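Glutathione S-transferase (Rhodospirillum rubrum F11, PDB 4O7H) probably conjugates the thiol of glutathione to electrophilic substrates, working as a two-subunit glutathione transferase. Local coordinates at residues Leu94-Trp97 with Phe98-Phe102; Val137-His140 with Leu141-Ile144; Lys101-Arg104 with Glu105-Pro109. One frame throughout, in Å; residues are numbered along the deposited sequence.

Contact 1. Residues Leu94-Trp97 with Phe98-Phe102; sequences LVAW and FDRKF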
ATOM      1  N   LEU A  94      -8.325   7.119  -2.538  1.00 11.04           N
ATOM      2  CA  LEU A  94      -9.211   6.058  -3.005  1.00 11.13           C
ATOM      3  C   LEU A  94      -8.415   4.859  -3.499  1.00 11.17           C
ATOM      4  O   LEU A  94      -8.816   3.699  -3.282  1.00 10.73           O
ATOM      5  CB  LEU A  94     -10.166   6.602  -4.075  1.00 11.95           C
ATOM      6  CG  LEU A  94     -11.309   7.418  -3.459  1.00 12.60           C
ATOM      7  CD1 LEU A  94     -11.998   8.185  -4.559  1.00 13.06           C
ATOM      8  CD2 LEU A  94     -12.285   6.532  -2.696  1.00 12.96           C
ATOM      9  N   VAL A  95      -7.282   5.103  -4.166  1.00 10.89           N
ATOM     10  CA  VAL A  95      -6.367   3.983  -4.478  1.00 10.81           C
ATOM     11  C   VAL A  95      -6.074   3.193  -3.216  1.00 11.82           C
ATOM     12  O   VAL A  95      -6.137   1.951  -3.216  1.00 10.89           O
ATOM     13  CB  VAL A  95      -5.064   4.466  -5.174  1.00 10.51           C
ATOM     14  CG1 VAL A  95      -4.032   3.362  -5.238  1.00 11.55           C
ATOM     15  CG2 VAL A  95      -5.418   4.926  -6.565  1.00 10.98           C
ATOM     16  N   ALA A  96      -5.679   3.884  -2.140  1.00 11.10           N
ATOM     17  CA  ALA A  96      -5.418   3.198  -0.878  1.00 11.63           C
ATOM     18  C   ALA A  96      -6.669   2.517  -0.299  1.00 11.42           C
ATOM     19  O   ALA A  96      -6.558   1.423   0.264  1.00 12.05           O
ATOM     20  CB  ALA A  96      -4.857   4.170   0.149  1.00 12.54           C
ATOM     21  N   TRP A  97      -7.812   3.153  -0.385  1.00 11.10           N
ATOM     22  CA  TRP A  97      -9.049   2.517   0.092  1.00 11.46           C
ATOM     23  C   TRP A  97      -9.171   1.097  -0.516  1.00 11.51           C
ATOM     24  O   TRP A  97      -9.459   0.112   0.197  1.00 11.49           O
ATOM     25  CB  TRP A  97     -10.242   3.323  -0.319  1.00 12.65           C
ATOM     26  CG  TRP A  97     -11.520   2.701   0.111  1.00 11.97           C
ATOM     27  CD1 TRP A  97     -12.193   1.705  -0.536  1.00 13.43           C
ATOM     28  CD2 TRP A  97     -12.300   3.024   1.276  1.00 12.76           C
ATOM     29  NE1 TRP A  97     -13.321   1.373   0.160  1.00 13.29           N
ATOM     30  CE2 TRP A  97     -13.419   2.205   1.257  1.00 12.75           C
ATOM     31  CE3 TRP A  97     -12.162   3.962   2.309  1.00 13.51           C
ATOM     32  CZ2 TRP A  97     -14.411   2.251   2.256  1.00 14.30           C
ATOM     33  CZ3 TRP A  97     -13.114   4.010   3.272  1.00 13.64           C
ATOM     34  CH2 TRP A  97     -14.233   3.177   3.245  1.00 13.88           C
ATOM     35  N   PHE A  98      -8.942   0.994  -1.796  1.00 11.36           N
ATOM     36  CA  PHE A  98      -9.127  -0.306  -2.469  1.00 11.65           C
ATOM     37  C   PHE A  98      -7.933  -1.187  -2.311  1.00 11.76           C
ATOM     38  O   PHE A  98      -8.082  -2.386  -2.056  1.00 11.87           O
ATOM     39  CB  PHE A  98      -9.536  -0.101  -3.957  1.00 11.00           C
ATOM     40  CG  PHE A  98     -10.946   0.376  -4.042  1.00 11.55           C
ATOM     41  CD1 PHE A  98     -12.007  -0.502  -3.928  1.00 11.39           C
ATOM     42  CD2 PHE A  98     -11.188   1.720  -4.143  1.00 11.16           C
ATOM     43  CE1 PHE A  98     -13.322  -0.003  -3.919  1.00 11.43           C
ATOM     44  CE2 PHE A  98     -12.488   2.217  -4.098  1.00 11.71           C
ATOM     45  CZ  PHE A  98     -13.537   1.333  -4.005  1.00 11.29           C
ATOM     46  N   ASP A  99      -6.709  -0.647  -2.453  1.00 11.57           N
ATOM     47  CA  ASP A  99      -5.529  -1.541  -2.338  1.00 13.16           C
ATOM     48  C   ASP A  99      -5.200  -1.983  -0.895  1.00 13.75           C
ATOM     49  O   ASP A  99      -4.457  -2.948  -0.697  1.00 16.50           O
ATOM     50  CB  ASP A  99      -4.286  -0.922  -2.995  1.00 13.77           C
ATOM     51  CG  ASP A  99      -4.258  -1.068  -4.495  1.00 16.85           C
ATOM     52  OD1 ASP A  99      -4.922  -1.986  -5.107  1.00 17.89           O
ATOM     53  OD2 ASP A  99      -3.591  -0.225  -5.160  1.00 16.96           O
ATOM     54  N   ARG A 100      -5.721  -1.283   0.105  1.00 13.84           N
ATOM     55  CA  ARG A 100      -5.639  -1.717   1.513  1.00 13.98           C
ATOM     56  C   ARG A 100      -6.948  -2.293   2.023  1.00 14.11           C
ATOM     57  O   ARG A 100      -6.986  -3.468   2.406  1.00 16.32           O
ATOM     58  CB  ARG A 100      -5.178  -0.547   2.450  1.00 15.59           C
ATOM     59  CG  ARG A 100      -5.235  -0.868   3.936  1.00 17.25           C
ATOM     60  CD  ARG A 100      -4.481   0.167   4.842  1.00 18.97           C
ATOM     61  NE  ARG A 100      -5.022   1.497   4.603  1.00 18.70           N
ATOM     62  CZ  ARG A 100      -4.363   2.523   4.075  1.00 19.45           C
ATOM     63  NH1 ARG A 100      -3.088   2.406   3.730  1.00 20.73           N
ATOM     64  NH2 ARG A 100      -5.001   3.639   3.841  1.00 18.84           N
ATOM     65  N   LYS A 101      -7.953  -1.455   2.198  1.00 14.32           N
ATOM     66  CA  LYS A 101      -9.192  -1.830   2.911  1.00 14.56           C
ATOM     67  C   LYS A 101      -9.991  -2.874   2.101  1.00 13.84           C
ATOM     68  O   LYS A 101     -10.346  -3.942   2.610  1.00 13.20           O
ATOM     69  CB  LYS A 101     -10.051  -0.630   3.274  1.00 15.01           C
ATOM     70  CG  LYS A 101     -11.196  -0.955   4.175  1.00 15.73           C
ATOM     71  CD  LYS A 101     -12.078   0.248   4.445  1.00 17.43           C
ATOM     72  CE  LYS A 101     -13.416  -0.122   5.055  1.00 19.14           C
ATOM     73  NZ  LYS A 101     -13.300  -0.620   6.459  1.00 20.30           N
ATOM     74  N   PHE A 102     -10.330  -2.561   0.853  1.00 12.73           N
ATOM     75  CA  PHE A 102     -11.054  -3.538   0.053  1.00 12.39           C
ATOM     76  C   PHE A 102     -10.231  -4.789  -0.107  1.00 12.70           C
ATOM     77  O   PHE A 102     -10.740  -5.921   0.006  1.00 13.07           O
ATOM     78  CB  PHE A 102     -11.420  -2.931  -1.323  1.00 12.14           C
ATOM     79  CG  PHE A 102     -12.307  -3.812  -2.187  1.00 11.32           C
ATOM     80  CD1 PHE A 102     -11.817  -4.916  -2.828  1.00 10.90           C
ATOM     81  CD2 PHE A 102     -13.611  -3.461  -2.386  1.00 11.72           C
ATOM     82  CE1 PHE A 102     -12.640  -5.690  -3.609  1.00 11.30           C
ATOM     83  CE2 PHE A 102     -14.434  -4.205  -3.187  1.00 11.25           C
ATOM     84  CZ  PHE A 102     -13.949  -5.334  -3.801  1.00 11.33           C
TER
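Trp97 and Phe98, consecutive on helix 85-119, set their rings in a T-shaped (edge-to-face) pair: the edge of the indole five-membered ring, led by CD1, points at the middle of the phenyl face, with Trp97 CD1 3.6 Å from Phe98 CE2 and the planes at 60°. Different first torsions make this possible, Trp97 CG lying anti to the backbone N (chi1 179°) and Phe98 CG anti to the carbonyl carbon (chi1 -73°). The second aromatic contact is CH-pi. One turn on, Lys101 runs alongside the indole and lays CD over its six-membered ring, 3.8 Å from the centroid, while its ammonium goes on to Glu105. The backbone begins as ordinary alpha-helix, with Asp99 N bonded to Val95 O at 2.8 Å. It then widens into a pi-type turn, where Phe102 N reaches five residues back to Trp97 O at 2.9 Å. The polar ends find partners beyond this stretch: Trp97 NE1 bonds His140 ND1 on helix 127-150, and at the subunit interface Arg100 forms salt bridges to Glu47 and Asp63 of the second subunit. Asp99 OD2 takes Lys15 and Trp65, tying this all-helical part of the chain to helices 11-22 and 64-74 of the thioredoxin-like part. Phe98 is buried, packed against Thr165 and Ala166 of helix 161-175 and against Ile144 of helix 127-150.

Contact 2. Residues Val137-His140 with Leu141-Ile144; sequences VHTH and LRYI
The guanidinium of Arg142 lies back over the preceding turn, one face against Thr139 CA, which stands 3.7 Å from its plane and toward the rim; His138 O lies over the same face. A bend at chi3 (-63°) folds the chain back in this way, carrying NH1 past His138 and NH2 toward Thr139, where Arg142 NH2 and Thr139 OG1 remain a long 3.7 Å apart. This is a regular turn of alpha-helix in helix 127-150, part of the all-helical C-terminal domain of glutathione transferases. On the side away from Arg142 the His140 ring meets Trp97 and stands edge-to-face with Phe102; Tyr143 also packs on Trp97, and on Pro46 of the second subunit. Both imidazole nitrogens of His140 are held, ND1 by Trp97 NE1 and NE2 by Glu105 OE1, which fixes the rotation of the ring. The backbone is evenly wound, Leu141 N bonding Val137 O at 2.9 Å and Ile144 N bonding His140 O at 3.0 Å. Ile144 CG1 comes within 3.3 Å of His140 O, one turn back. On the buried side Val137 and Leu141 lie alongside one another: Val137 CG2, anti to the backbone N, touches Leu141 CD1 at 4.0 Å.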
ATOM      1  N   VAL A 137     -18.102  -7.076   0.883  1.00 15.64           N
ATOM      2  CA  VAL A 137     -18.163  -6.408  -0.437  1.00 14.76           C
ATOM      3  C   VAL A 137     -19.383  -5.486  -0.515  1.00 16.12           C
ATOM      4  O   VAL A 137     -19.358  -4.475  -1.179  1.00 15.02           O
ATOM      5  CB  VAL A 137     -18.108  -7.394  -1.636  1.00 15.73           C
ATOM      6  CG1 VAL A 137     -19.392  -8.139  -1.840  1.00 16.90           C
ATOM      7  CG2 VAL A 137     -17.760  -6.629  -2.923  1.00 14.71           C
ATOM      8  N   HIS A 138     -20.450  -5.799   0.221  1.00 16.26           N
ATOM      9  CA  HIS A 138     -21.588  -4.883   0.236  1.00 18.59           C
ATOM     10  C   HIS A 138     -21.239  -3.442   0.718  1.00 16.11           C
ATOM     11  O   HIS A 138     -21.710  -2.474   0.150  1.00 16.58           O
ATOM     12  CB  HIS A 138     -22.691  -5.445   1.130  1.00 20.31           C
ATOM     13  CG  HIS A 138     -23.445  -6.574   0.519  1.00 20.56           C
ATOM     14  ND1 HIS A 138     -24.514  -6.390  -0.324  1.00 20.71           N
ATOM     15  CD2 HIS A 138     -23.285  -7.910   0.637  1.00 20.98           C
ATOM     16  CE1 HIS A 138     -24.980  -7.561  -0.703  1.00 21.32           C
ATOM     17  NE2 HIS A 138     -24.247  -8.499  -0.143  1.00 22.18           N
ATOM     18  N   THR A 139     -20.468  -3.317   1.786  1.00 17.37           N
ATOM     19  CA  THR A 139     -20.118  -2.005   2.345  1.00 17.11           C
ATOM     20  C   THR A 139     -19.350  -1.192   1.321  1.00 14.80           C
ATOM     21  O   THR A 139     -19.580   0.005   1.144  1.00 15.90           O
ATOM     22  CB  THR A 139     -19.247  -2.172   3.590  1.00 20.93           C
ATOM     23  OG1 THR A 139     -19.851  -3.150   4.467  1.00 25.97           O
ATOM     24  CG2 THR A 139     -19.082  -0.878   4.299  1.00 21.20           C
ATOM     25  N   HIS A 140     -18.446  -1.878   0.622  1.00 14.27           N
ATOM     26  CA  HIS A 140     -17.685  -1.215  -0.451  1.00 13.77           C
ATOM     27  C   HIS A 140     -18.501  -0.789  -1.644  1.00 13.02           C
ATOM     28  O   HIS A 140     -18.266   0.288  -2.214  1.00 13.81           O
ATOM     29  CB  HIS A 140     -16.523  -2.083  -0.878  1.00 13.03           C
ATOM     30  CG  HIS A 140     -15.511  -2.211   0.198  1.00 13.78           C
ATOM     31  ND1 HIS A 140     -14.511  -1.274   0.380  1.00 13.68           N
ATOM     32  CD2 HIS A 140     -15.370  -3.123   1.186  1.00 13.53           C
ATOM     33  CE1 HIS A 140     -13.810  -1.600   1.454  1.00 13.86           C
ATOM     34  NE2 HIS A 140     -14.325  -2.701   1.975  1.00 14.46           N
ATOM     35  N   LEU A 141     -19.417  -1.670  -2.069  1.00 12.24           N
ATOM     36  CA  LEU A 141     -20.321  -1.301  -3.130  1.00 12.46           C
ATOM     37  C   LEU A 141     -21.237  -0.148  -2.768  1.00 12.47           C
ATOM     38  O   LEU A 141     -21.502   0.673  -3.623  1.00 11.60           O
ATOM     39  CB  LEU A 141     -21.139  -2.482  -3.611  1.00 12.40           C
ATOM     40  CG  LEU A 141     -20.305  -3.504  -4.378  1.00 13.77           C
ATOM     41  CD1 LEU A 141     -21.028  -4.844  -4.407  1.00 14.94           C
ATOM     42  CD2 LEU A 141     -19.942  -3.047  -5.792  1.00 13.75           C
ATOM     43  N   ARG A 142     -21.683  -0.074  -1.512  1.00 14.67           N
ATOM     44  CA  ARG A 142     -22.498   1.064  -1.081  1.00 16.32           C
ATOM     45  C   ARG A 142     -21.700   2.370  -1.161  1.00 15.11           C
ATOM     46  O   ARG A 142     -22.228   3.435  -1.558  1.00 14.39           O
ATOM     47  CB  ARG A 142     -23.039   0.877   0.361  1.00 20.11           C
ATOM     48  CG  ARG A 142     -24.105  -0.186   0.511  1.00 25.97           C
ATOM     49  CD  ARG A 142     -24.938   0.006   1.798  1.00 30.47           C
ATOM     50  NE  ARG A 142     -24.121  -0.133   2.992  1.00 34.41           N
ATOM     51  CZ  ARG A 142     -23.806  -1.296   3.549  1.00 36.94           C
ATOM     52  NH1 ARG A 142     -24.241  -2.432   3.017  1.00 39.06           N
ATOM     53  NH2 ARG A 142     -23.036  -1.316   4.629  1.00 39.65           N
ATOM     54  N   TYR A 143     -20.414   2.295  -0.818  1.00 15.51           N
ATOM     55  CA  TYR A 143     -19.559   3.471  -0.888  1.00 14.65           C
ATOM     56  C   TYR A 143     -19.322   3.933  -2.311  1.00 14.25           C
ATOM     57  O   TYR A 143     -19.358   5.096  -2.626  1.00 13.29           O
ATOM     58  CB  TYR A 143     -18.231   3.193  -0.162  1.00 15.93           C
ATOM     59  CG  TYR A 143     -17.348   4.374   0.011  1.00 16.95           C
ATOM     60  CD1 TYR A 143     -17.868   5.598   0.408  1.00 18.13           C
ATOM     61  CD2 TYR A 143     -15.992   4.284  -0.237  1.00 16.13           C
ATOM     62  CE1 TYR A 143     -17.041   6.700   0.575  1.00 19.50           C
ATOM     63  CE2 TYR A 143     -15.158   5.366  -0.064  1.00 17.18           C
ATOM     64  CZ  TYR A 143     -15.685   6.571   0.344  1.00 18.81           C
ATOM     65  OH  TYR A 143     -14.914   7.677   0.472  1.00 18.22           O
ATOM     66  N   ILE A 144     -19.034   2.984  -3.197  1.00 11.82           N
ATOM     67  CA  ILE A 144     -18.913   3.298  -4.607  1.00 11.60           C
ATOM     68  C   ILE A 144     -20.170   3.965  -5.135  1.00 12.02           C
ATOM     69  O   ILE A 144     -20.113   4.975  -5.831  1.00 12.09           O
ATOM     70  CB  ILE A 144     -18.575   2.015  -5.403  1.00 11.18           C
ATOM     71  CG1 ILE A 144     -17.160   1.537  -5.066  1.00 12.42           C
ATOM     72  CG2 ILE A 144     -18.763   2.251  -6.890  1.00 13.26           C
ATOM     73  CD1 ILE A 144     -16.805   0.208  -5.661  1.00 11.95           C
TER

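Contact 3. Residues Lys101-Arg104 with Glu105-Pro109; sequences KFNR and EVTEP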
ATOM      1  N   LYS A 101      -7.953  -1.455   2.198  1.00 14.32           N
ATOM      2  CA  LYS A 101      -9.192  -1.830   2.911  1.00 14.56           C
ATOM      3  C   LYS A 101      -9.991  -2.874   2.101  1.00 13.84           C
ATOM      4  O   LYS A 101     -10.346  -3.942   2.610  1.00 13.20           O
ATOM      5  CB  LYS A 101     -10.051  -0.630   3.274  1.00 15.01           C
ATOM      6  CG  LYS A 101     -11.196  -0.955   4.175  1.00 15.73           C
ATOM      7  CD  LYS A 101     -12.078   0.248   4.445  1.00 17.43           C
ATOM      8  CE  LYS A 101     -13.416  -0.122   5.055  1.00 19.14           C
ATOM      9  NZ  LYS A 101     -13.300  -0.620   6.459  1.00 20.30           N
ATOM     10  N   PHE A 102     -10.330  -2.561   0.853  1.00 12.73           N
ATOM     11  CA  PHE A 102     -11.054  -3.538   0.053  1.00 12.39           C
ATOM     12  C   PHE A 102     -10.231  -4.789  -0.107  1.00 12.70           C
ATOM     13  O   PHE A 102     -10.740  -5.921   0.006  1.00 13.07           O
ATOM     14  CB  PHE A 102     -11.420  -2.931  -1.323  1.00 12.14           C
ATOM     15  CG  PHE A 102     -12.307  -3.812  -2.187  1.00 11.32           C
ATOM     16  CD1 PHE A 102     -11.817  -4.916  -2.828  1.00 10.90           C
ATOM     17  CD2 PHE A 102     -13.611  -3.461  -2.386  1.00 11.72           C
ATOM     18  CE1 PHE A 102     -12.640  -5.690  -3.609  1.00 11.30           C
ATOM     19  CE2 PHE A 102     -14.434  -4.205  -3.187  1.00 11.25           C
ATOM     20  CZ  PHE A 102     -13.949  -5.334  -3.801  1.00 11.33           C
ATOM     21  N   ASN A 103      -8.927  -4.619  -0.356  1.00 13.16           N
ATOM     22  CA  ASN A 103      -8.050  -5.741  -0.573  1.00 12.65           C
ATOM     23  C   ASN A 103      -8.051  -6.694   0.624  1.00 14.19           C
ATOM     24  O   ASN A 103      -8.102  -7.906   0.443  1.00 14.33           O
ATOM     25  CB  ASN A 103      -6.642  -5.272  -0.878  1.00 13.30           C
ATOM     26  CG  ASN A 103      -5.707  -6.414  -1.182  1.00 13.07           C
ATOM     27  OD1 ASN A 103      -5.904  -7.160  -2.123  1.00 14.19           O
ATOM     28  ND2 ASN A 103      -4.699  -6.608  -0.297  1.00 15.76           N
ATOM     29  N   ARG A 104      -7.949  -6.132   1.832  1.00 14.86           N
ATOM     30  CA  ARG A 104      -7.860  -6.969   3.026  1.00 17.58           C
ATOM     31  C   ARG A 104      -9.191  -7.618   3.369  1.00 16.96           C
ATOM     32  O   ARG A 104      -9.204  -8.758   3.861  1.00 18.07           O
ATOM     33  CB  ARG A 104      -7.304  -6.154   4.232  1.00 20.32           C
ATOM     34  CG  ARG A 104      -5.829  -5.810   4.030  1.00 26.94           C
ATOM     35  CD  ARG A 104      -4.832  -6.999   4.068  1.00 31.41           C
ATOM     36  NE  ARG A 104      -4.761  -7.632   5.403  1.00 36.18           N
ATOM     37  CZ  ARG A 104      -4.003  -7.185   6.411  1.00 38.69           C
ATOM     38  NH1 ARG A 104      -3.221  -6.131   6.241  1.00 38.26           N
ATOM     39  NH2 ARG A 104      -4.026  -7.803   7.582  1.00 43.06           N
ATOM     40  N   GLU A 105     -10.283  -6.905   3.137  1.00 15.64           N
ATOM     41  CA  GLU A 105     -11.603  -7.315   3.579  1.00 15.50           C
ATOM     42  C   GLU A 105     -12.309  -8.232   2.578  1.00 15.98           C
ATOM     43  O   GLU A 105     -13.226  -8.977   2.957  1.00 17.74           O
ATOM     44  CB  GLU A 105     -12.485  -6.095   3.836  1.00 16.24           C
ATOM     45  CG  GLU A 105     -12.023  -5.257   5.031  1.00 16.58           C
ATOM     46  CD  GLU A 105     -12.835  -3.995   5.317  1.00 18.22           C
ATOM     47  OE1 GLU A 105     -13.772  -3.637   4.587  1.00 18.17           O
ATOM     48  OE2 GLU A 105     -12.547  -3.329   6.350  1.00 19.83           O
ATOM     49  N   VAL A 106     -11.923  -8.150   1.307  1.00 14.59           N
ATOM     50  CA  VAL A 106     -12.648  -8.822   0.224  1.00 13.15           C
ATOM     51  C   VAL A 106     -11.718  -9.602  -0.730  1.00 13.71           C
ATOM     52  O   VAL A 106     -11.807 -10.809  -0.915  1.00 13.87           O
ATOM     53  CB  VAL A 106     -13.496  -7.787  -0.560  1.00 12.88           C
ATOM     54  CG1 VAL A 106     -14.305  -8.511  -1.629  1.00 13.25           C
ATOM     55  CG2 VAL A 106     -14.411  -6.924   0.323  1.00 13.19           C
ATOM     56  N   THR A 107     -10.816  -8.898  -1.415  1.00 12.46           N
ATOM     57  CA  THR A 107      -9.992  -9.527  -2.410  1.00 12.84           C
ATOM     58  C   THR A 107      -9.105 -10.659  -1.900  1.00 14.71           C
ATOM     59  O   THR A 107      -9.094 -11.775  -2.457  1.00 14.69           O
ATOM     60  CB  THR A 107      -9.093  -8.491  -3.104  1.00 13.29           C
ATOM     61  OG1 THR A 107      -9.904  -7.365  -3.461  1.00 12.11           O
ATOM     62  CG2 THR A 107      -8.498  -9.119  -4.370  1.00 14.26           C
ATOM     63  N   GLU A 108      -8.362 -10.395  -0.826  1.00 15.49           N
ATOM     64  CA  GLU A 108      -7.481 -11.419  -0.287  1.00 17.91           C
ATOM     65  C   GLU A 108      -8.212 -12.696   0.063  1.00 17.37           C
ATOM     66  O   GLU A 108      -7.819 -13.732  -0.434  1.00 17.18           O
ATOM     67  CB  GLU A 108      -6.700 -10.935   0.933  1.00 19.87           C
ATOM     68  CG  GLU A 108      -5.475 -10.171   0.546  1.00 23.29           C
ATOM     69  CD  GLU A 108      -4.574  -9.805   1.724  1.00 26.74           C
ATOM     70  OE1 GLU A 108      -4.940 -10.035   2.885  1.00 28.67           O
ATOM     71  OE2 GLU A 108      -3.509  -9.260   1.440  1.00 30.94           O
ATOM     72  N   PRO A 109      -9.265 -12.624   0.890  1.00 17.22           N
ATOM     73  CA  PRO A 109      -9.905 -13.907   1.194  1.00 19.70           C
ATOM     74  C   PRO A 109     -10.573 -14.574  -0.017  1.00 19.57           C
ATOM     75  O   PRO A 109     -10.444 -15.774  -0.217  1.00 19.76           O
ATOM     76  CB  PRO A 109     -10.918 -13.548   2.238  1.00 19.66           C
ATOM     77  CG  PRO A 109     -11.155 -12.079   2.134  1.00 20.25           C
ATOM     78  CD  PRO A 109      -9.810 -11.554   1.721  1.00 19.06           C
TER
HETATM   79  O   HOH W   1      -2.749  -9.103  -0.889  1.00 31.25           O
HETATM   80  O   HOH W   2      -7.147 -10.437   4.571  1.00 24.30           O
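Lys101 stays extended as far as CE and bends at chi4 (70°), while Glu105 runs straight beyond CG (chi2 178°); the two chains cross obliquely and Lys101 NZ meets Glu105 OE2 at 2.8 Å. This salt bridge uses the syn side of the carboxylate, with the ammonium 20° out of its plane; Glu105 OE1 serves His140 NE2. Replacing Glu105 by an alanine would probably leave the Lys101 ammonium without this carboxylate and His140 NE2 without its partner. In this stretch helix 85-119 passes through wider pi-type turns: Phe102 O accepts Val106 N at 2.8 Å and Thr107 N at 3.3 Å from opposite faces of its carbonyl plane, and Glu108 N reaches back five residues to Asn103 O. The helix kinks at Pro109, whose nitrogen can give no bond to the turn before. Val106 CB covers one face of the Phe102 ring in a CH-pi contact, and buried Thr107 OG1 lies at the ring edge with no hydrogen-bond partner. Glu108 grips the outer side. Its OE1 pairs with Arg104 NE at 3.5 Å, and water 2 joins OE1 to Arg104 O; water 1 links OE2 to Asn103 ND2. Arg104 NH1 also bridges to Glu108 of the second subunit.

Contacts 1 and 3 are successive parts of helix 85-119, sharing Lys101 and Phe102, whereas contact 2 is on the next helix, 127-150. Contact 1 is the most buried and rests on aromatic packing. Contacts 2 and 3 are only partly buried: an arginine folds over the exposed flank of contact 2, and the outer side of contact 3 is dressed with charges and water. His140 of contact 2 supplies polar links between the two helices, to Trp97 in contact 1 and Glu105 in contact 3, alongside apolar packing. Contact 2 is regularly wound; the other two include pi-type turns and offer salt bridges to the second subunit.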